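Local coordinates for cellulosomal-scaffolding protein A (Clostridium thermocellum, PDB 4B9F) that serves as the family 3a carbohydrate-binding module of a cellulosome scaffoldin, a calcium-binding beta sandwich that probably attaches the complex to crystalline cellulose, at residues N125-K130 / W138-A143; K49-W54 / S119-S124; C55-I60 / G65-I70; G99-E102 / H106-I109; Q21-N26 / S133-W138. All blocks are in the same frame, centred on the assembly; numbering follows the deposited sequence.

Contact 1 of 5, residues N125-K130 / W138-A143; sequences NDYSFK and WDQVTA. With CA (calcium ion), chain C.
Tyr127 and Ser128 are the two central residues of a type I beta turn, Asp126 to Phe129, that starts at the calcium ligand Asp126, and both pack on Gln140. The Ser128 hydroxyl gives its proton to Gln140 O (OG to O, 2.6 Å), approaching the carbonyl from a little outside its plane. Next door the indole of Trp138 donates NE1 to Ser128 O at 2.8 Å; this bond is bent, 146° at the hydrogen, and the nitrogen stands well above the carbonyl plane instead of on a lone pair. The indole is sandwiched. Over one face lies Gln140 CB, 3.4 Å above the plane, and on the opposite face Lys130 lays down its methylenes, with CD 3.8 Å from the centroid of the six-membered ring. A bend at chi2 (56°) turns the lysine chain along the indole, its CB standing near CE2 and its CD over the benzo ring. Gln140 CB also meets the Tyr127 ring, 4.1 Å from its centroid. At the start of 125-130, Asn125 OD1 and Asp126 OD1 each bind calcium at 2.4 Å; Thr44, Asp46 and Thr122 complete the protein ligands. Ser128 OG also accepts a bond from Tyr42 N, while Val141 and Lys130 touch Phe6, so the contact packs against strand 37-43 at Ser128 and against strand 2-8 at Val141 and Lys130.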
# COMPACT_ATOMS: atom_id res chain seq x y z
N ASN A 125 1.29 -8.00 15.39
CA ASN A 125 -0.16 -7.88 15.57
C ASN A 125 -0.79 -6.99 14.50
O ASN A 125 -1.77 -6.29 14.76
CB ASN A 125 -0.49 -7.38 16.99
CG ASN A 125 0.12 -6.02 17.29
OD1 ASN A 125 0.80 -5.44 16.45
ND2 ASN A 125 -0.14 -5.50 18.49
N ASP A 126 -0.23 -7.04 13.29
CA ASP A 126 -0.73 -6.27 12.14
C ASP A 126 -1.26 -7.20 11.06
O ASP A 126 -0.50 -7.97 10.46
CB ASP A 126 0.39 -5.41 11.53
CG ASP A 126 0.91 -4.35 12.48
OD1 ASP A 126 0.23 -4.07 13.49
OD2 ASP A 126 1.99 -3.79 12.20
N TYR A 127 -2.56 -7.10 10.78
CA TYR A 127 -3.22 -7.98 9.81
C TYR A 127 -2.52 -8.07 8.46
O TYR A 127 -2.35 -9.16 7.91
CB TYR A 127 -4.65 -7.49 9.63
CG TYR A 127 -5.54 -8.21 8.63
CD1 TYR A 127 -6.18 -9.40 8.96
CD2 TYR A 127 -5.79 -7.66 7.37
CE1 TYR A 127 -7.03 -10.02 8.06
CE2 TYR A 127 -6.65 -8.29 6.46
CZ TYR A 127 -7.26 -9.48 6.82
OH TYR A 127 -8.13 -10.09 5.95
N SER A 128 -2.09 -6.93 7.91
CA SER A 128 -1.54 -6.93 6.56
C SER A 128 -0.06 -7.30 6.46
O SER A 128 0.46 -7.48 5.37
CB SER A 128 -1.75 -5.57 5.89
OG SER A 128 -3.12 -5.32 5.66
N PHE A 129 0.63 -7.39 7.60
CA PHE A 129 2.07 -7.61 7.57
C PHE A 129 2.42 -8.92 6.89
O PHE A 129 1.82 -9.95 7.18
CB PHE A 129 2.62 -7.60 9.00
CG PHE A 129 4.09 -7.92 9.08
CD1 PHE A 129 5.04 -6.95 8.79
CD2 PHE A 129 4.51 -9.18 9.46
CE1 PHE A 129 6.40 -7.24 8.87
CE2 PHE A 129 5.87 -9.47 9.54
CZ PHE A 129 6.81 -8.50 9.24
N LYS A 130 3.39 -8.87 5.98
CA LYS A 130 3.85 -10.05 5.25
C LYS A 130 5.36 -9.96 5.03
O LYS A 130 5.83 -9.16 4.22
CB LYS A 130 3.15 -10.14 3.90
CG LYS A 130 3.49 -11.38 3.08
CD LYS A 130 3.19 -12.64 3.86
CE LYS A 130 3.36 -13.89 3.01
NZ LYS A 130 3.18 -15.12 3.82
N TRP A 138 -0.94 -11.58 -2.15
CA TRP A 138 -1.31 -11.46 -0.75
C TRP A 138 -2.71 -10.92 -0.63
O TRP A 138 -3.00 -9.82 -1.12
CB TRP A 138 -0.32 -10.50 -0.09
CG TRP A 138 -0.44 -10.28 1.39
CD1 TRP A 138 -0.47 -9.07 2.02
CD2 TRP A 138 -0.49 -11.28 2.42
NE1 TRP A 138 -0.53 -9.25 3.38
CE2 TRP A 138 -0.55 -10.59 3.65
CE3 TRP A 138 -0.49 -12.68 2.42
CZ2 TRP A 138 -0.61 -11.26 4.88
CZ3 TRP A 138 -0.55 -13.34 3.64
CH2 TRP A 138 -0.62 -12.63 4.85
N ASP A 139 -3.59 -11.67 0.00
CA ASP A 139 -4.98 -11.26 0.08
C ASP A 139 -5.34 -10.54 1.39
O ASP A 139 -6.52 -10.31 1.65
CB ASP A 139 -5.94 -12.42 -0.21
CG ASP A 139 -5.81 -13.55 0.80
OD1 ASP A 139 -5.04 -13.43 1.77
OD2 ASP A 139 -6.51 -14.58 0.61
N GLN A 140 -4.35 -10.18 2.20
CA GLN A 140 -4.63 -9.43 3.42
C GLN A 140 -4.32 -7.95 3.29
O GLN A 140 -4.26 -7.23 4.28
CB GLN A 140 -3.97 -10.06 4.65
CG GLN A 140 -4.47 -11.50 4.85
CD GLN A 140 -4.04 -12.18 6.15
OE1 GLN A 140 -3.55 -11.55 7.09
NE2 GLN A 140 -4.22 -13.49 6.19
N VAL A 141 -4.13 -7.51 2.04
CA VAL A 141 -4.24 -6.09 1.69
C VAL A 141 -5.36 -5.99 0.66
O VAL A 141 -5.69 -6.98 0.00
CB VAL A 141 -2.93 -5.51 1.10
CG1 VAL A 141 -1.84 -5.44 2.18
CG2 VAL A 141 -2.47 -6.31 -0.11
N THR A 142 -5.97 -4.82 0.55
CA THR A 142 -7.11 -4.66 -0.35
C THR A 142 -6.91 -3.49 -1.32
O THR A 142 -6.08 -2.60 -1.09
CB THR A 142 -8.41 -4.45 0.44
OG1 THR A 142 -8.24 -3.34 1.33
CG2 THR A 142 -8.75 -5.69 1.25
N ALA A 143 -7.69 -3.51 -2.40
CA ALA A 143 -7.68 -2.45 -3.39
C ALA A 143 -9.10 -2.13 -3.80
O ALA A 143 -9.94 -3.03 -3.92
CB ALA A 143 -6.85 -2.85 -4.61
CA CA C . 0.94 -3.18 15.61
O HOH W 1 2.25 -1.82 13.98
O HOH W 2 -8.61 -8.55 3.76

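Contact 2 of 5, residues K49-W54 / S119-S124; sequences KDQTFW and SNYTQS. With CA (calcium ion), chain C.
Gln51 and Tyr121 both start off beside their own backbone N (chi1 -66° in each), and the glutamine then runs on extended while the tyrosine ring swings across to meet it. The result is a short, well-directed hydrogen bond: Tyr121 OH donates to Gln51 OE1 at 2.7 Å. The hydroxyl lies in the amide's carbonyl plane, on a lone pair, with a C=O...O angle of 120°. From the tyrosine's side, OE1 sits at the ring edge in the ring plane, and the amide and ring planes are turned 42° against each other. Tyr43 OH binds the same OE1, so two phenols grip one amide oxygen. A second link is looser. Lys49 is bent at chi2 and chi4, which curls its ammonium toward Ser119, but NZ to OG is a weak bond at 3.3 Å. Water 3 bridges the pair, accepting from Lys49 NZ at 3.1 Å and donating to Ser119 OG at 2.9 Å. The main partner of both groups is Asp117, in a salt bridge with the lysine and a hydrogen bond with the serine. Thr122, the last residue of short strand 121-122, binds calcium through O at 2.4 Å; the contact thus ties this strand to the start of strand 51-61 in a large sheet of the sandwich. Chemically the contact is polar throughout: a phenol-amide bond, plus a Lys49-Asp117 salt bridge with Ser119 and a water beside it, in which Asp117 probably offsets the lysine's charge.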
# COMPACT_ATOMS: atom_id res chain seq x y z
N LYS A 49 -0.89 7.93 17.90
CA LYS A 49 -0.07 9.13 17.73
C LYS A 49 -0.32 9.62 16.31
O LYS A 49 -0.71 8.83 15.45
CB LYS A 49 1.42 8.80 17.85
CG LYS A 49 1.88 8.25 19.19
CD LYS A 49 2.01 9.35 20.22
CE LYS A 49 2.54 8.80 21.54
NZ LYS A 49 3.79 8.00 21.38
N ASP A 50 -0.05 10.89 16.06
CA ASP A 50 -0.06 11.39 14.69
C ASP A 50 0.96 10.61 13.88
O ASP A 50 2.04 10.29 14.37
CB ASP A 50 0.30 12.88 14.63
CG ASP A 50 -0.75 13.77 15.28
OD1 ASP A 50 -1.87 13.29 15.57
OD2 ASP A 50 -0.45 14.96 15.50
N GLN A 51 0.61 10.32 12.64
CA GLN A 51 1.46 9.56 11.74
C GLN A 51 1.61 10.28 10.41
O GLN A 51 0.77 11.10 10.05
CB GLN A 51 0.88 8.16 11.50
CG GLN A 51 0.88 7.29 12.75
CD GLN A 51 0.01 6.07 12.61
OE1 GLN A 51 0.50 4.97 12.38
NE2 GLN A 51 -1.30 6.27 12.75
N THR A 52 2.69 9.97 9.69
CA THR A 52 2.92 10.55 8.37
C THR A 52 3.39 9.46 7.42
O THR A 52 4.13 8.55 7.81
CB THR A 52 3.98 11.67 8.43
OG1 THR A 52 3.64 12.60 9.45
CG2 THR A 52 4.08 12.42 7.10
N PHE A 53 2.94 9.56 6.17
CA PHE A 53 3.32 8.66 5.09
C PHE A 53 4.18 9.37 4.05
O PHE A 53 3.89 10.52 3.67
CB PHE A 53 2.05 8.13 4.38
CG PHE A 53 2.33 7.43 3.06
CD1 PHE A 53 2.60 6.07 3.04
CD2 PHE A 53 2.35 8.13 1.86
CE1 PHE A 53 2.88 5.42 1.84
CE2 PHE A 53 2.63 7.48 0.66
CZ PHE A 53 2.89 6.13 0.65
N TRP A 54 5.21 8.70 3.57
CA TRP A 54 5.94 9.17 2.41
C TRP A 54 6.16 7.99 1.48
O TRP A 54 6.35 6.87 1.94
CB TRP A 54 7.30 9.75 2.80
CG TRP A 54 7.25 10.72 3.95
CD1 TRP A 54 7.02 12.07 3.90
CD2 TRP A 54 7.44 10.40 5.33
NE1 TRP A 54 7.05 12.60 5.17
CE2 TRP A 54 7.32 11.59 6.07
CE3 TRP A 54 7.71 9.21 6.02
CZ2 TRP A 54 7.46 11.63 7.46
CZ3 TRP A 54 7.84 9.24 7.39
CH2 TRP A 54 7.71 10.45 8.10
N SER A 119 8.19 6.91 17.77
CA SER A 119 8.03 5.82 18.73
C SER A 119 7.72 4.50 18.02
O SER A 119 7.45 4.46 16.82
CB SER A 119 6.97 6.16 19.79
OG SER A 119 5.70 6.39 19.22
N ASN A 120 7.77 3.41 18.77
CA ASN A 120 7.75 2.09 18.15
C ASN A 120 6.39 1.53 17.80
O ASN A 120 5.38 1.83 18.45
CB ASN A 120 8.51 1.08 19.01
CG ASN A 120 10.00 1.30 18.99
OD1 ASN A 120 10.54 1.85 18.03
ND2 ASN A 120 10.69 0.85 20.04
N TYR A 121 6.39 0.71 16.75
CA TYR A 121 5.30 -0.18 16.40
C TYR A 121 5.73 -1.62 16.68
O TYR A 121 6.94 -1.93 16.73
CB TYR A 121 5.04 -0.14 14.90
CG TYR A 121 4.54 1.14 14.30
CD1 TYR A 121 3.19 1.51 14.40
CD2 TYR A 121 5.39 1.96 13.57
CE1 TYR A 121 2.72 2.67 13.79
CE2 TYR A 121 4.94 3.12 12.97
CZ TYR A 121 3.60 3.47 13.08
OH TYR A 121 3.16 4.62 12.46
N THR A 122 4.74 -2.49 16.79
CA THR A 122 4.93 -3.93 16.84
C THR A 122 4.25 -4.51 15.61
O THR A 122 3.07 -4.26 15.39
CB THR A 122 4.23 -4.50 18.09
OG1 THR A 122 4.91 -4.02 19.26
CG2 THR A 122 4.23 -6.02 18.07
N GLN A 123 4.99 -5.27 14.80
CA GLN A 123 4.41 -5.74 13.54
C GLN A 123 3.69 -7.08 13.64
O GLN A 123 2.92 -7.43 12.75
CB GLN A 123 5.47 -5.77 12.43
CG GLN A 123 6.15 -4.43 12.22
CD GLN A 123 6.77 -4.31 10.85
OE1 GLN A 123 6.11 -3.91 9.89
NE2 GLN A 123 8.04 -4.67 10.74
N SER A 124 3.92 -7.81 14.73
CA SER A 124 3.37 -9.15 14.87
C SER A 124 1.86 -9.15 15.06
O SER A 124 1.22 -10.19 14.94
CB SER A 124 4.02 -9.88 16.05
OG SER A 124 3.66 -9.26 17.27
CA CA C . 0.94 -3.18 15.61
O HOH W 3 3.36 5.11 20.42
O HOH W 1 2.25 -1.82 13.98

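Contact 3 of 5, residues C55-I60 / G65-I70; sequences CDHAAI and GSYNGI. With SO4 (sulfate ion), chain D.
Tyr67 reaches back across the hairpin toward His57, its ring swung anti to the backbone N (chi1 174°) so that it lies alongside the neighbouring strand. Leaving CB, the first ring atom to meet that strand is CD2, next to the methyl of Ala59; CE2 comes closer still, 3.4 Å from Ala59 CB. At the tip OH is 3.1 Å from His57 CE1, lying in the plane of the imidazole at its edge. The same OH donates to sulfate O1 at 2.6 Å, with O1 in the ring plane at its edge. Gly69 CA, with no side chain in the way, is 3.4 Å from O1. The backbones of strands 57-60 and 67-69 form an antiparallel hairpin, their directions 138° apart. Ile60 and Asn68 are a hydrogen-bonded pair, Ile60 N to Asn68 O 2.9 Å and Asn68 N to Ile60 O 3.0 Å, while Ala59 and Gly69 make a non-hydrogen-bonded one. Ile70 N then donates to Ala58 O, almost straight (172°). Ile70 CG2 packs on Ile60 CD1 at 3.9 Å, and both residues touch Val107. The contact is thus apolar where Ile60 and Ile70 pack, aromatic and polar where His57 and Tyr67 meet. The sulfate is probably from the crystallisation liquor, but the Tyr67 hydroxyl can evidently donate to an outside acceptor, and this side is probably part of the flat cellulose-binding surface known in family 3a modules.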
# COMPACT_ATOMS: atom_id res chain seq x y z
N CYS A 55 6.15 8.23 0.18
CA CYS A 55 6.57 7.19 -0.75
C CYS A 55 8.06 7.36 -1.08
O CYS A 55 8.46 8.43 -1.53
CB CYS A 55 5.73 7.26 -2.02
SG CYS A 55 6.11 5.97 -3.20
N ASP A 56 8.86 6.32 -0.84
CA ASP A 56 10.29 6.34 -1.17
C ASP A 56 10.51 6.36 -2.68
O ASP A 56 11.45 6.96 -3.21
CB ASP A 56 11.01 5.08 -0.66
CG ASP A 56 11.14 5.02 0.84
OD1 ASP A 56 10.99 6.05 1.52
OD2 ASP A 56 11.46 3.90 1.34
N HIS A 57 9.65 5.64 -3.39
CA HIS A 57 9.82 5.42 -4.82
C HIS A 57 8.55 4.80 -5.37
O HIS A 57 8.03 3.84 -4.80
CB HIS A 57 10.98 4.45 -5.06
CG HIS A 57 11.12 4.04 -6.49
ND1 HIS A 57 11.33 4.95 -7.50
CD2 HIS A 57 11.07 2.82 -7.08
CE1 HIS A 57 11.41 4.31 -8.66
NE2 HIS A 57 11.26 3.02 -8.43
N ALA A 58 8.05 5.34 -6.47
CA ALA A 58 6.96 4.69 -7.19
C ALA A 58 7.14 4.94 -8.67
O ALA A 58 7.60 6.00 -9.09
CB ALA A 58 5.61 5.22 -6.73
N ALA A 59 6.76 3.95 -9.47
CA ALA A 59 6.86 4.10 -10.91
C ALA A 59 5.81 3.27 -11.61
O ALA A 59 5.41 2.21 -11.11
CB ALA A 59 8.27 3.72 -11.41
N ILE A 60 5.36 3.78 -12.75
CA ILE A 60 4.49 3.02 -13.64
C ILE A 60 5.37 2.44 -14.73
O ILE A 60 6.09 3.17 -15.42
CB ILE A 60 3.39 3.91 -14.26
CG1 ILE A 60 2.54 4.56 -13.16
CG2 ILE A 60 2.53 3.09 -15.22
CD1 ILE A 60 1.57 5.62 -13.68
N GLY A 65 8.11 -2.08 -20.98
CA GLY A 65 9.17 -1.75 -20.05
C GLY A 65 9.45 -0.27 -19.88
O GLY A 65 10.42 0.09 -19.21
N SER A 66 8.60 0.59 -20.44
CA SER A 66 8.79 2.03 -20.25
C SER A 66 8.73 2.36 -18.76
O SER A 66 8.04 1.69 -17.99
CB SER A 66 7.74 2.84 -20.99
OG SER A 66 6.45 2.64 -20.42
N TYR A 67 9.46 3.40 -18.38
CA TYR A 67 9.55 3.82 -16.99
C TYR A 67 9.00 5.23 -16.82
O TYR A 67 9.50 6.19 -17.42
CB TYR A 67 11.00 3.78 -16.50
CG TYR A 67 11.21 4.34 -15.11
CD1 TYR A 67 11.39 5.70 -14.90
CD2 TYR A 67 11.21 3.51 -14.00
CE1 TYR A 67 11.57 6.22 -13.63
CE2 TYR A 67 11.40 4.01 -12.73
CZ TYR A 67 11.57 5.37 -12.55
OH TYR A 67 11.74 5.88 -11.28
N ASN A 68 8.00 5.37 -15.96
CA ASN A 68 7.47 6.68 -15.62
C ASN A 68 7.45 6.86 -14.11
O ASN A 68 6.59 6.28 -13.43
CB ASN A 68 6.07 6.82 -16.20
CG ASN A 68 5.50 8.19 -15.98
OD1 ASN A 68 6.23 9.15 -15.74
ND2 ASN A 68 4.18 8.29 -16.08
N GLY A 69 8.39 7.63 -13.59
CA GLY A 69 8.48 7.88 -12.16
C GLY A 69 7.31 8.72 -11.68
O GLY A 69 7.03 9.77 -12.27
N ILE A 70 6.64 8.27 -10.63
CA ILE A 70 5.45 8.96 -10.12
C ILE A 70 5.47 9.10 -8.60
O ILE A 70 4.43 9.24 -7.96
CB ILE A 70 4.14 8.25 -10.55
CG1 ILE A 70 4.05 6.83 -9.98
CG2 ILE A 70 4.00 8.24 -12.07
CD1 ILE A 70 2.63 6.42 -9.67
S SO4 D . 12.84 9.07 -10.60
O1 SO4 D . 11.52 8.45 -10.74
O2 SO4 D . 13.36 8.80 -9.26
O3 SO4 D . 13.75 8.49 -11.59
O4 SO4 D . 12.75 10.52 -10.81
O HOH W 4 5.45 3.82 -18.11

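Contact 4 of 5, residues G99-E102 / H106-I109; sequences GTLE and HVQI
Leu101 pushes one methyl, CD1, against the backbone where His106 joins Val107, and this is the tight part of the contact. CD1 lies 3.6 Å from His106 C and 3.7 Å from His106 CA, then reaches Val107 CB at 4.2 Å. With CG anti to the backbone N (chi1 -164°) and chi2 at 61°, the torsions point CD1 at the His106-Val107 peptide. Ile60 also packs on Leu101 and Val107, closing a buried apolar patch. No hydrogen bond joins the two segments: Leu101 pairs through its backbone with Ile32 in the small sheet of strands 32-33 and 100-101, whereas 106-109 belongs to a large sheet of the beta sandwich, between strands 51-61 and 20-26. The chain connecting Leu101 to His106 is only four residues long, and their CA atoms are 6.6 Å apart. Toward solvent the packing gives out: Thr100 is exposed, and so is Glu102, whose side chain ends pointing away from 106-109. The CB of His106 points away from 99-102, and its side chain touches its own sheet neighbours Lys23 and Thr25.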
# COMPACT_ATOMS: atom_id res chain seq x y z
N GLY A 99 -2.66 9.68 -13.18
CA GLY A 99 -1.99 8.59 -13.86
C GLY A 99 -2.94 7.53 -14.38
O GLY A 99 -4.10 7.44 -13.96
N THR A 100 -2.44 6.72 -15.30
CA THR A 100 -3.24 5.71 -15.95
C THR A 100 -2.42 4.43 -15.99
O THR A 100 -1.22 4.45 -16.30
CB THR A 100 -3.59 6.13 -17.39
OG1 THR A 100 -4.40 7.31 -17.36
CG2 THR A 100 -4.36 5.03 -18.10
N LEU A 101 -3.07 3.33 -15.64
CA LEU A 101 -2.45 2.02 -15.69
C LEU A 101 -3.02 1.26 -16.89
O LEU A 101 -4.16 0.79 -16.84
CB LEU A 101 -2.71 1.27 -14.39
CG LEU A 101 -1.83 0.06 -14.12
CD1 LEU A 101 -0.38 0.48 -14.03
CD2 LEU A 101 -2.27 -0.63 -12.83
N GLU A 102 -2.24 1.18 -17.96
CA GLU A 102 -2.67 0.52 -19.19
C GLU A 102 -2.74 -0.99 -19.02
O GLU A 102 -2.12 -1.54 -18.11
CB GLU A 102 -1.68 0.84 -20.32
CG GLU A 102 -1.57 2.32 -20.68
CD GLU A 102 -2.79 2.85 -21.41
OE1 GLU A 102 -3.61 2.03 -21.89
OE2 GLU A 102 -2.92 4.08 -21.53
N HIS A 106 2.19 -2.16 -14.90
CA HIS A 106 2.08 -2.25 -13.45
C HIS A 106 2.60 -0.99 -12.78
O HIS A 106 3.37 -0.23 -13.39
CB HIS A 106 2.78 -3.50 -12.88
CG HIS A 106 4.27 -3.49 -12.99
ND1 HIS A 106 4.95 -4.02 -14.07
CD2 HIS A 106 5.22 -3.05 -12.13
CE1 HIS A 106 6.25 -3.90 -13.87
NE2 HIS A 106 6.45 -3.31 -12.70
N VAL A 107 2.15 -0.76 -11.55
CA VAL A 107 2.68 0.33 -10.75
C VAL A 107 3.27 -0.27 -9.48
O VAL A 107 2.67 -1.14 -8.85
CB VAL A 107 1.60 1.42 -10.45
CG1 VAL A 107 0.37 0.84 -9.76
CG2 VAL A 107 2.19 2.56 -9.64
N GLN A 108 4.49 0.18 -9.15
CA GLN A 108 5.17 -0.29 -7.96
C GLN A 108 5.29 0.86 -7.00
O GLN A 108 5.66 1.97 -7.40
CB GLN A 108 6.55 -0.82 -8.33
CG GLN A 108 7.35 -1.35 -7.15
CD GLN A 108 8.52 -2.19 -7.61
OE1 GLN A 108 8.38 -3.03 -8.51
NE2 GLN A 108 9.68 -1.98 -7.01
N ILE A 109 4.97 0.61 -5.73
CA ILE A 109 4.94 1.64 -4.69
C ILE A 109 5.73 1.18 -3.49
O ILE A 109 5.41 0.15 -2.89
CB ILE A 109 3.50 1.96 -4.24
CG1 ILE A 109 2.64 2.36 -5.44
CG2 ILE A 109 3.49 3.04 -3.14
CD1 ILE A 109 1.64 1.27 -5.87

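Contact 5 of 5, residues Q21-N26 / S133-W138; sequences QFKVTN and SQFVEW
Lys23 and Phe135 mark the closest approach of the two backbones, with CA atoms 7.3 Å apart and no hydrogen bond between the segments. Both belong to one antiparallel sheet of the beta sandwich, but strand 2-8 runs between strand 20-26 and the weakly bonded edge strand 136-137, so the gap has to be spanned by side chains. Phe135 does the spanning. Its ring, set beside the backbone N (chi1 -65°), stands with its edge toward the backbone of strand 20-26, just ahead of the edge strand. Lys23 CB sits over one face, 4.0 Å from the centroid and 14° off the normal, a CH-pi contact; the lysine chain crosses the phenyl at about a right angle, and its bend at chi3 (59°) brings CE within 3.7 Å of Phe135 CD2. Gln21 CB lies across the ring plane from Lys23 CB, beyond the rim, 3.7 Å from Phe135 CE1, while the Gln21 amide turns off to bind Asn19 O. Tyr7 of the intervening strand meets Phe135 edge-to-face. Phe22 turns the opposite way, into the sandwich against Phe6 and Leu39. Gln21 O lies near the plane of the Phe135 ring, 3.6 Å from Phe135 CE1.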
# COMPACT_ATOMS: atom_id res chain seq x y z
N GLN A 21 5.29 -2.49 0.65
CA GLN A 21 5.66 -2.47 -0.77
C GLN A 21 4.52 -3.08 -1.57
O GLN A 21 4.16 -4.24 -1.35
CB GLN A 21 6.93 -3.28 -1.03
CG GLN A 21 8.03 -3.08 0.01
CD GLN A 21 8.73 -1.76 -0.13
OE1 GLN A 21 9.30 -1.45 -1.18
NE2 GLN A 21 8.73 -0.98 0.95
N PHE A 22 3.93 -2.31 -2.49
CA PHE A 22 2.84 -2.80 -3.33
C PHE A 22 3.26 -2.85 -4.78
O PHE A 22 3.98 -1.97 -5.27
CB PHE A 22 1.64 -1.85 -3.26
CG PHE A 22 0.77 -1.99 -2.03
CD1 PHE A 22 1.03 -1.25 -0.90
CD2 PHE A 22 -0.35 -2.82 -2.05
CE1 PHE A 22 0.21 -1.35 0.23
CE2 PHE A 22 -1.16 -2.92 -0.95
CZ PHE A 22 -0.89 -2.18 0.19
N LYS A 23 2.75 -3.85 -5.50
CA LYS A 23 2.86 -3.85 -6.96
C LYS A 23 1.51 -4.24 -7.53
O LYS A 23 1.01 -5.33 -7.25
CB LYS A 23 3.94 -4.82 -7.45
CG LYS A 23 4.13 -4.79 -8.97
CD LYS A 23 5.50 -5.30 -9.41
CE LYS A 23 5.75 -6.71 -8.95
NZ LYS A 23 6.94 -7.27 -9.66
N VAL A 24 0.93 -3.36 -8.33
CA VAL A 24 -0.42 -3.58 -8.85
C VAL A 24 -0.33 -3.68 -10.37
O VAL A 24 0.20 -2.79 -11.03
CB VAL A 24 -1.35 -2.41 -8.47
CG1 VAL A 24 -2.76 -2.65 -9.01
CG2 VAL A 24 -1.37 -2.20 -6.96
N THR A 25 -0.85 -4.78 -10.91
CA THR A 25 -0.76 -5.03 -12.35
C THR A 25 -2.16 -5.03 -12.96
O THR A 25 -3.07 -5.67 -12.43
CB THR A 25 -0.07 -6.38 -12.63
OG1 THR A 25 1.23 -6.38 -12.02
CG2 THR A 25 0.05 -6.62 -14.12
N ASN A 26 -2.31 -4.34 -14.08
CA ASN A 26 -3.58 -4.36 -14.82
C ASN A 26 -3.62 -5.57 -15.73
O ASN A 26 -2.93 -5.61 -16.75
CB ASN A 26 -3.74 -3.08 -15.64
CG ASN A 26 -5.10 -2.99 -16.33
OD1 ASN A 26 -5.87 -3.95 -16.35
ND2 ASN A 26 -5.39 -1.83 -16.90
N SER A 133 10.84 -12.19 0.80
CA SER A 133 12.04 -11.63 0.21
C SER A 133 11.68 -10.73 -0.97
O SER A 133 12.48 -9.91 -1.40
CB SER A 133 12.99 -12.74 -0.23
OG SER A 133 12.35 -13.64 -1.12
N GLN A 134 10.46 -10.88 -1.48
CA GLN A 134 10.02 -10.13 -2.64
C GLN A 134 8.50 -10.10 -2.68
O GLN A 134 7.84 -10.71 -1.84
CB GLN A 134 10.54 -10.77 -3.93
CG GLN A 134 9.80 -12.05 -4.33
CD GLN A 134 10.13 -13.22 -3.43
OE1 GLN A 134 11.29 -13.61 -3.30
NE2 GLN A 134 9.11 -13.79 -2.80
N PHE A 135 7.95 -9.39 -3.66
CA PHE A 135 6.50 -9.32 -3.82
C PHE A 135 5.88 -10.70 -3.92
O PHE A 135 6.37 -11.56 -4.65
CB PHE A 135 6.14 -8.53 -5.07
CG PHE A 135 6.53 -7.09 -5.02
CD1 PHE A 135 5.80 -6.18 -4.27
CD2 PHE A 135 7.63 -6.63 -5.73
CE1 PHE A 135 6.15 -4.84 -4.24
CE2 PHE A 135 7.99 -5.30 -5.69
CZ PHE A 135 7.25 -4.42 -4.95
N VAL A 136 4.78 -10.91 -3.20
CA VAL A 136 4.01 -12.14 -3.31
C VAL A 136 2.53 -11.79 -3.40
O VAL A 136 2.10 -10.72 -2.99
CB VAL A 136 4.23 -13.09 -2.12
CG1 VAL A 136 5.71 -13.50 -2.03
CG2 VAL A 136 3.76 -12.46 -0.82
N GLU A 137 1.75 -12.70 -3.97
CA GLU A 137 0.32 -12.50 -4.01
C GLU A 137 -0.20 -12.59 -2.58
O GLU A 137 0.09 -13.54 -1.87
CB GLU A 137 -0.32 -13.56 -4.88
CG GLU A 137 -1.70 -13.21 -5.38
CD GLU A 137 -2.15 -14.11 -6.51
OE1 GLU A 137 -1.97 -15.34 -6.39
OE2 GLU A 137 -2.66 -13.59 -7.53
N TRP A 138 -0.94 -11.58 -2.15
CA TRP A 138 -1.31 -11.46 -0.75
C TRP A 138 -2.71 -10.92 -0.63
O TRP A 138 -3.00 -9.82 -1.12
CB TRP A 138 -0.32 -10.50 -0.09
CG TRP A 138 -0.44 -10.28 1.39
CD1 TRP A 138 -0.47 -9.07 2.02
CD2 TRP A 138 -0.49 -11.28 2.42
NE1 TRP A 138 -0.53 -9.25 3.38
CE2 TRP A 138 -0.55 -10.59 3.65
CE3 TRP A 138 -0.49 -12.68 2.42
CZ2 TRP A 138 -0.61 -11.26 4.88
CZ3 TRP A 138 -0.55 -13.34 3.64
CH2 TRP A 138 -0.62 -12.63 4.85

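Contacts 1 and 2 share the calcium ion and water 1, although their centres are about 16 Å apart; only Gln123 and Ser124 separate the ligands Thr122 and Asn125 in sequence, and Phe129 CD1 packs on Gln123 OE1 at 3.4 Å. Trp138 belongs to both contact 1 and contact 5, and Val141 CG2 touches Phe22 CE2 at 3.7 Å. From contact 5 the large sheet continues into contact 4 by a probable bond of Ile109 N to Phe22 O (2.8 Å), and from there into contact 3 by Gln108 N to Ala59 O (3.0 Å). Contacts 3 and 4 have centres about 8 Å apart. Contact 3, with its sulfate, is about 23 Å from contact 1, centre to centre.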